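Long-range contacts in transketolase (Campylobacter jejuni, PDB 3L84), which belongs to the transketolase family of thiamine diphosphate-binding proteins, with two cofactor-binding-type domains and a C-terminal domain in each subunit of a dimer: residues H392-I397 with E419-A424; W538-S543 with S623-F628. One frame throughout, in Å; residues are numbered along the deposited sequence. Where two conformers were deposited one is given.

Contact 1: residues H392-I397 with E419-A424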
loop_
_atom_site.group_PDB
_atom_site.type_symbol
_atom_site.label_atom_id
_atom_site.label_comp_id
_atom_site.label_asym_id
_atom_site.label_seq_id
_atom_site.Cartn_x
_atom_site.Cartn_y
_atom_site.Cartn_z
ATOM N N HIS A 392 -3.559 -1.806 -6.584
ATOM C CA HIS A 392 -3.198 -0.388 -6.509
ATOM C C HIS A 392 -3.555 0.330 -7.801
ATOM O O HIS A 392 -4.224 1.367 -7.783
ATOM C CB HIS A 392 -1.739 -0.266 -6.158
ATOM C CG HIS A 392 -1.274 1.033 -5.617
ATOM N ND1 HIS A 392 -2.050 2.107 -5.249
ATOM C CD2 HIS A 392 0.009 1.356 -5.318
ATOM C CE1 HIS A 392 -1.241 3.056 -4.752
ATOM N NE2 HIS A 392 -0.007 2.628 -4.815
ATOM N N ALA A 393 -3.126 -0.202 -8.939
ATOM C CA ALA A 393 -3.492 0.393 -10.224
ATOM C C ALA A 393 -5.009 0.395 -10.395
ATOM O O ALA A 393 -5.545 1.342 -10.961
ATOM C CB ALA A 393 -2.796 -0.337 -11.378
HETATM N N MSE A 394 -5.703 -0.648 -9.956
HETATM C CA MSE A 394 -7.168 -0.638 -10.059
HETATM C C MSE A 394 -7.762 0.604 -9.425
HETATM O O MSE A 394 -8.602 1.320 -10.018
HETATM C CB MSE A 394 -7.765 -1.882 -9.383
HETATM C CG MSE A 394 -9.263 -1.822 -9.212
HETATM SE SE MSE A 394 -10.001 -3.434 -8.417
HETATM C CE MSE A 394 -9.236 -3.231 -6.616
ATOM N N ALA A 395 -7.359 0.874 -8.191
ATOM C CA ALA A 395 -7.928 2.047 -7.511
ATOM C C ALA A 395 -7.545 3.363 -8.197
ATOM O O ALA A 395 -8.381 4.259 -8.301
ATOM C CB ALA A 395 -7.495 2.041 -6.032
ATOM N N ALA A 396 -6.312 3.526 -8.640
ATOM C CA ALA A 396 -5.876 4.742 -9.325
ATOM C C ALA A 396 -6.585 4.891 -10.673
ATOM O O ALA A 396 -6.949 6.001 -11.093
ATOM C CB ALA A 396 -4.340 4.770 -9.473
ATOM N N ILE A 397 -6.797 3.794 -11.370
ATOM C CA ILE A 397 -7.560 3.816 -12.644
ATOM C C ILE A 397 -8.994 4.241 -12.387
ATOM O O ILE A 397 -9.535 5.102 -13.091
ATOM C CB ILE A 397 -7.522 2.415 -13.320
ATOM C CG1 ILE A 397 -6.177 2.204 -13.997
ATOM C CG2 ILE A 397 -8.702 2.195 -14.299
ATOM C CD1 ILE A 397 -5.804 0.773 -14.349
ATOM N N GLU A 419 -4.946 -2.691 1.814
ATOM C CA GLU A 419 -3.648 -2.061 2.121
ATOM C C GLU A 419 -2.809 -1.880 0.876
ATOM O O GLU A 419 -1.967 -0.972 0.836
ATOM C CB GLU A 419 -2.890 -2.832 3.183
ATOM C CG GLU A 419 -3.670 -2.912 4.474
ATOM C CD GLU A 419 -2.878 -3.261 5.703
ATOM O OE1 GLU A 419 -1.874 -4.008 5.593
ATOM O OE2 GLU A 419 -3.256 -2.791 6.786
ATOM N N TYR A 420 -2.984 -2.718 -0.137
ATOM C CA TYR A 420 -2.248 -2.547 -1.399
ATOM C C TYR A 420 -2.722 -1.336 -2.153
ATOM O O TYR A 420 -1.918 -0.800 -2.948
ATOM C CB TYR A 420 -2.392 -3.787 -2.295
ATOM C CG TYR A 420 -1.496 -4.971 -1.992
ATOM C CD1 TYR A 420 -1.604 -5.701 -0.837
ATOM C CD2 TYR A 420 -0.575 -5.415 -2.949
ATOM C CE1 TYR A 420 -0.808 -6.812 -0.602
ATOM C CE2 TYR A 420 0.236 -6.530 -2.727
ATOM C CZ TYR A 420 0.108 -7.239 -1.559
ATOM O OH TYR A 420 0.919 -8.363 -1.337
ATOM N N LEU A 421 -3.961 -0.889 -1.963
ATOM C CA LEU A 421 -4.537 0.239 -2.717
ATOM C C LEU A 421 -4.744 1.513 -1.903
ATOM O O LEU A 421 -5.221 2.538 -2.437
ATOM C CB LEU A 421 -5.814 -0.164 -3.488
ATOM C CG LEU A 421 -6.971 -0.731 -2.660
ATOM C CD1 LEU A 421 -7.636 0.295 -1.728
ATOM C CD2 LEU A 421 -8.022 -1.329 -3.614
ATOM N N LYS A 422 -4.412 1.489 -0.605
ATOM C CA LYS A 422 -4.685 2.608 0.300
ATOM C C LYS A 422 -4.158 3.957 -0.224
ATOM O O LYS A 422 -4.866 4.945 -0.093
ATOM C CB LYS A 422 -4.159 2.273 1.692
ATOM C CG LYS A 422 -4.207 3.399 2.742
ATOM C CD LYS A 422 -5.585 3.862 3.107
ATOM C CE LYS A 422 -5.535 5.006 4.124
ATOM N NZ LYS A 422 -5.040 6.261 3.466
ATOM N N PRO A 423 -2.966 4.029 -0.830
ATOM C CA PRO A 423 -2.510 5.379 -1.254
ATOM C C PRO A 423 -3.422 5.997 -2.292
ATOM O O PRO A 423 -3.627 7.208 -2.319
ATOM C CB PRO A 423 -1.105 5.116 -1.827
ATOM C CG PRO A 423 -0.663 3.893 -1.158
ATOM C CD PRO A 423 -1.904 3.018 -0.994
ATOM N N ALA A 424 -3.996 5.189 -3.184
ATOM C CA ALA A 424 -4.936 5.659 -4.188
ATOM C C ALA A 424 -6.301 5.932 -3.585
ATOM O O ALA A 424 -6.969 6.880 -3.977
ATOM C CB ALA A 424 -5.047 4.625 -5.344
#
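His-392 lays its imidazole against the turn of Tyr-420, Leu-421 and Pro-423, where residues 392-397 and 419-424, on helices 391-404 and 418-431 of the pyrimidine binding domain, run with segment axes 29° apart and 7.8 Å at closest approach. These helices precede and follow strand 408-414 of its parallel sheet. With CG anti to the backbone N (chi1 -161°), the His-392 ring has the carbonyl oxygen of Tyr-420 over one face, 3.3 Å from CG. Its CE1 meets Pro-423 CB at 3.6 Å, the two side chains crossing at about a right angle, while Ala-424 N lies at the ring edge. ND1 is buried without a polar partner in the model, the methyl of Ala-424 nearby. Met-394, a selenomethionine, bends at its third torsion (69°), and its side chain crosses that of Leu-421 obliquely, CE 3.8 Å from CD2. Ala-395 points its methyl at the other helix, where it touches both Leu-421 CB and Ala-424 CB. Ala-396 offers mainly backbone; the Ala-424 carbonyl is held by Asn-399 one turn on. The Tyr-420 hydroxyl turns away, to Leu-116 O and Gln-118 NE2 of the second subunit. Ala-395 CB and Ala-424 CB are 3.6 Å apart.

Contact 2: residues W538-S543 with S623-F628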
loop_
_atom_site.group_PDB
_atom_site.type_symbol
_atom_site.label_atom_id
_atom_site.label_comp_id
_atom_site.label_asym_id
_atom_site.label_seq_id
_atom_site.Cartn_x
_atom_site.Cartn_y
_atom_site.Cartn_z
ATOM N N TRP A 538 -25.297 -9.537 15.993
ATOM C CA TRP A 538 -26.111 -10.629 16.475
ATOM C C TRP A 538 -25.582 -11.155 17.813
ATOM O O TRP A 538 -26.356 -11.458 18.730
ATOM C CB TRP A 538 -26.105 -11.737 15.414
ATOM C CG TRP A 538 -27.113 -12.743 15.687
ATOM C CD1 TRP A 538 -26.896 -14.027 16.091
ATOM C CD2 TRP A 538 -28.542 -12.575 15.583
ATOM N NE1 TRP A 538 -28.106 -14.677 16.245
ATOM C CE2 TRP A 538 -29.124 -13.806 15.934
ATOM C CE3 TRP A 538 -29.377 -11.499 15.229
ATOM C CZ2 TRP A 538 -30.513 -13.995 15.935
ATOM C CZ3 TRP A 538 -30.745 -11.682 15.219
ATOM C CH2 TRP A 538 -31.301 -12.921 15.577
ATOM N N LEU A 539 -24.257 -11.238 17.956
ATOM C CA LEU A 539 -23.664 -11.647 19.235
ATOM C C LEU A 539 -24.144 -10.722 20.353
ATOM O O LEU A 539 -24.438 -11.172 21.472
ATOM C CB LEU A 539 -22.115 -11.630 19.116
ATOM C CG LEU A 539 -21.366 -11.769 20.424
ATOM C CD1 LEU A 539 -21.583 -13.100 21.108
ATOM C CD2 LEU A 539 -19.863 -11.566 20.161
ATOM N N CYS A 540 -24.190 -9.427 20.068
ATOM C CA CYS A 540 -24.657 -8.461 21.060
ATOM C C CYS A 540 -26.152 -8.590 21.338
ATOM O O CYS A 540 -26.564 -8.476 22.484
ATOM C CB CYS A 540 -24.327 -7.050 20.645
ATOM S SG CYS A 540 -22.551 -6.711 20.711
ATOM N N LEU A 541 -26.976 -8.853 20.328
ATOM C CA LEU A 541 -28.396 -9.074 20.581
ATOM C C LEU A 541 -28.589 -10.298 21.503
ATOM O O LEU A 541 -29.380 -10.259 22.468
ATOM C CB LEU A 541 -29.182 -9.239 19.270
ATOM C CG LEU A 541 -29.338 -7.965 18.482
ATOM C CD1 LEU A 541 -29.766 -8.313 17.032
ATOM C CD2 LEU A 541 -30.324 -6.979 19.134
ATOM N N GLU A 542 -27.911 -11.401 21.180
ATOM C CA GLU A 542 -28.009 -12.617 21.968
ATOM C C GLU A 542 -27.479 -12.403 23.365
ATOM O O GLU A 542 -28.054 -12.905 24.339
ATOM C CB GLU A 542 -27.273 -13.779 21.289
ATOM C CG GLU A 542 -27.865 -14.178 19.904
ATOM C CD GLU A 542 -29.059 -15.105 19.982
ATOM O OE1 GLU A 542 -28.865 -16.303 20.251
ATOM O OE2 GLU A 542 -30.187 -14.630 19.733
ATOM N N SER A 543 -26.392 -11.644 23.490
ATOM C CA SER A 543 -25.819 -11.375 24.803
ATOM C C SER A 543 -26.731 -10.476 25.646
ATOM O O SER A 543 -26.895 -10.694 26.842
ATOM C CB SER A 543 -24.429 -10.758 24.697
ATOM O OG SER A 543 -23.536 -11.675 24.063
ATOM N N SER A 623 -21.369 -16.537 26.043
ATOM C CA SER A 623 -20.909 -16.776 27.408
ATOM C C SER A 623 -19.694 -15.900 27.736
ATOM O O SER A 623 -19.623 -15.326 28.822
ATOM C CB SER A 623 -20.568 -18.248 27.620
ATOM O OG SER A 623 -21.740 -19.049 27.577
ATOM N N LYS A 624 -18.752 -15.798 26.803
ATOM C CA LYS A 624 -17.538 -15.027 27.082
ATOM C C LYS A 624 -17.827 -13.533 27.141
ATOM O O LYS A 624 -17.273 -12.807 27.965
ATOM C CB LYS A 624 -16.442 -15.336 26.080
ATOM C CG LYS A 624 -15.893 -16.754 26.230
ATOM C CD LYS A 624 -14.848 -17.063 25.211
ATOM C CE LYS A 624 -14.148 -18.400 25.398
ATOM N NZ LYS A 624 -13.117 -18.651 24.340
ATOM N N LEU A 625 -18.680 -13.047 26.230
ATOM C CA LEU A 625 -18.986 -11.636 26.232
ATOM C C LEU A 625 -19.774 -11.241 27.474
ATOM O O LEU A 625 -19.485 -10.241 28.105
ATOM C CB LEU A 625 -19.711 -11.224 24.942
ATOM C CG LEU A 625 -20.145 -9.774 24.884
ATOM C CD1 LEU A 625 -18.977 -8.806 25.043
ATOM C CD2 LEU A 625 -20.869 -9.498 23.548
ATOM N N VAL A 626 -20.742 -12.050 27.850
ATOM C CA VAL A 626 -21.481 -11.777 29.084
ATOM C C VAL A 626 -20.576 -11.786 30.310
ATOM O O VAL A 626 -20.698 -10.934 31.169
ATOM C CB VAL A 626 -22.630 -12.769 29.251
ATOM C CG1 VAL A 626 -23.230 -12.732 30.690
ATOM C CG2 VAL A 626 -23.722 -12.512 28.208
ATOM N N ASN A 627 -19.663 -12.742 30.383
ATOM C CA ASN A 627 -18.684 -12.755 31.489
ATOM C C ASN A 627 -17.827 -11.500 31.536
ATOM O O ASN A 627 -17.575 -10.964 32.619
ATOM C CB ASN A 627 -17.853 -14.041 31.452
ATOM C CG ASN A 627 -18.626 -15.230 31.952
ATOM O OD1 ASN A 627 -19.664 -15.093 32.609
ATOM N ND2 ASN A 627 -18.134 -16.423 31.623
ATOM N N PHE A 628 -17.406 -11.011 30.371
ATOM C CA PHE A 628 -16.658 -9.777 30.279
ATOM C C PHE A 628 -17.497 -8.578 30.771
ATOM O O PHE A 628 -17.024 -7.754 31.571
ATOM C CB PHE A 628 -16.229 -9.587 28.830
ATOM C CG PHE A 628 -15.508 -8.296 28.568
ATOM C CD1 PHE A 628 -14.132 -8.175 28.797
ATOM C CD2 PHE A 628 -16.190 -7.200 28.086
ATOM C CE1 PHE A 628 -13.477 -6.980 28.555
ATOM C CE2 PHE A 628 -15.534 -6.014 27.805
ATOM C CZ PHE A 628 -14.173 -5.886 28.047
#
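Leu-625 sends one methyl, CD2, into the surface formed by Leu-539, Cys-540 and Ser-543, and this single branch makes most of the contact. CD2 lies 3.5 Å from Ser-543 OG and 3.9 Å from Leu-539 CG, with Cys-540 SG more loosely placed at 4.3 Å. The two leucine side chains pass each other at a slant. Next to them Val-626 sets CG2 against Ser-543, 4.0 Å from its CB and at a similar distance from its carbonyl oxygen. The torsions explain these reaches: Leu-625 carries CG anti to its backbone N (chi1 177°), stretching the chain across to the other helix, whereas Val-626 keeps CG2 beside its own N and so brings it up to Ser-543.

Behind this first shell, the Ser-543 hydroxyl is turned back on its own helix and donates to Leu-539 O over 2.8 Å. That carbonyl also accepts the helical bond from Ser-543 N at 2.8 Å, the two donors arriving from opposite faces of its plane. The hydroxyl is therefore fixed in rotation while its flank rests on Leu-625.

Further out, segments 538-543 and 623-628, on helices 537-549 and 622-629, cross at 66°, their axes 9.7 Å apart, packing together on one side of the mixed sheet of the C-terminal domain. Val-584 of strand 580-584 touches Leu-539, Cys-540 and Leu-625 alike, and Tyr-600 of strand 598-600 also meets Leu-625. Val-622 adds contacts to Leu-539 and Ser-543, and Gln-550 touches Val-626.

Leu-625 CD2 offers no hydrogen-bond partner, so the oxygen meets it by van der Waals contact, while the hydroxyl's proton goes to Leu-539 O. The two segments are thus joined by apolar packing of Leu-625 and Val-626 onto Leu-539, Cys-540 and Ser-543, with a serine whose polarity is satisfied internally.

Contacts 1 and 2 both pair helices within one domain, but at different distances from the centre of the chain. The centre of contact 1, in the pyrimidine binding domain, lies about 7 Å from the centre of the chain, that of contact 2, in the C-terminal domain, about 39 Å; no other chain of the assembly touches the segments of contact 2. The centres of contacts 1 and 2 are about 37 Å apart, and the nearest atoms of contacts 1 and 2 about 23 Å apart. Gln-118 and Glu-162 of the same chain, from the thiamine diphosphate binding domain, border contact 1, which thus sits at a domain junction as well as at the dimer interface. Contact 2 is local packing remote from that junction.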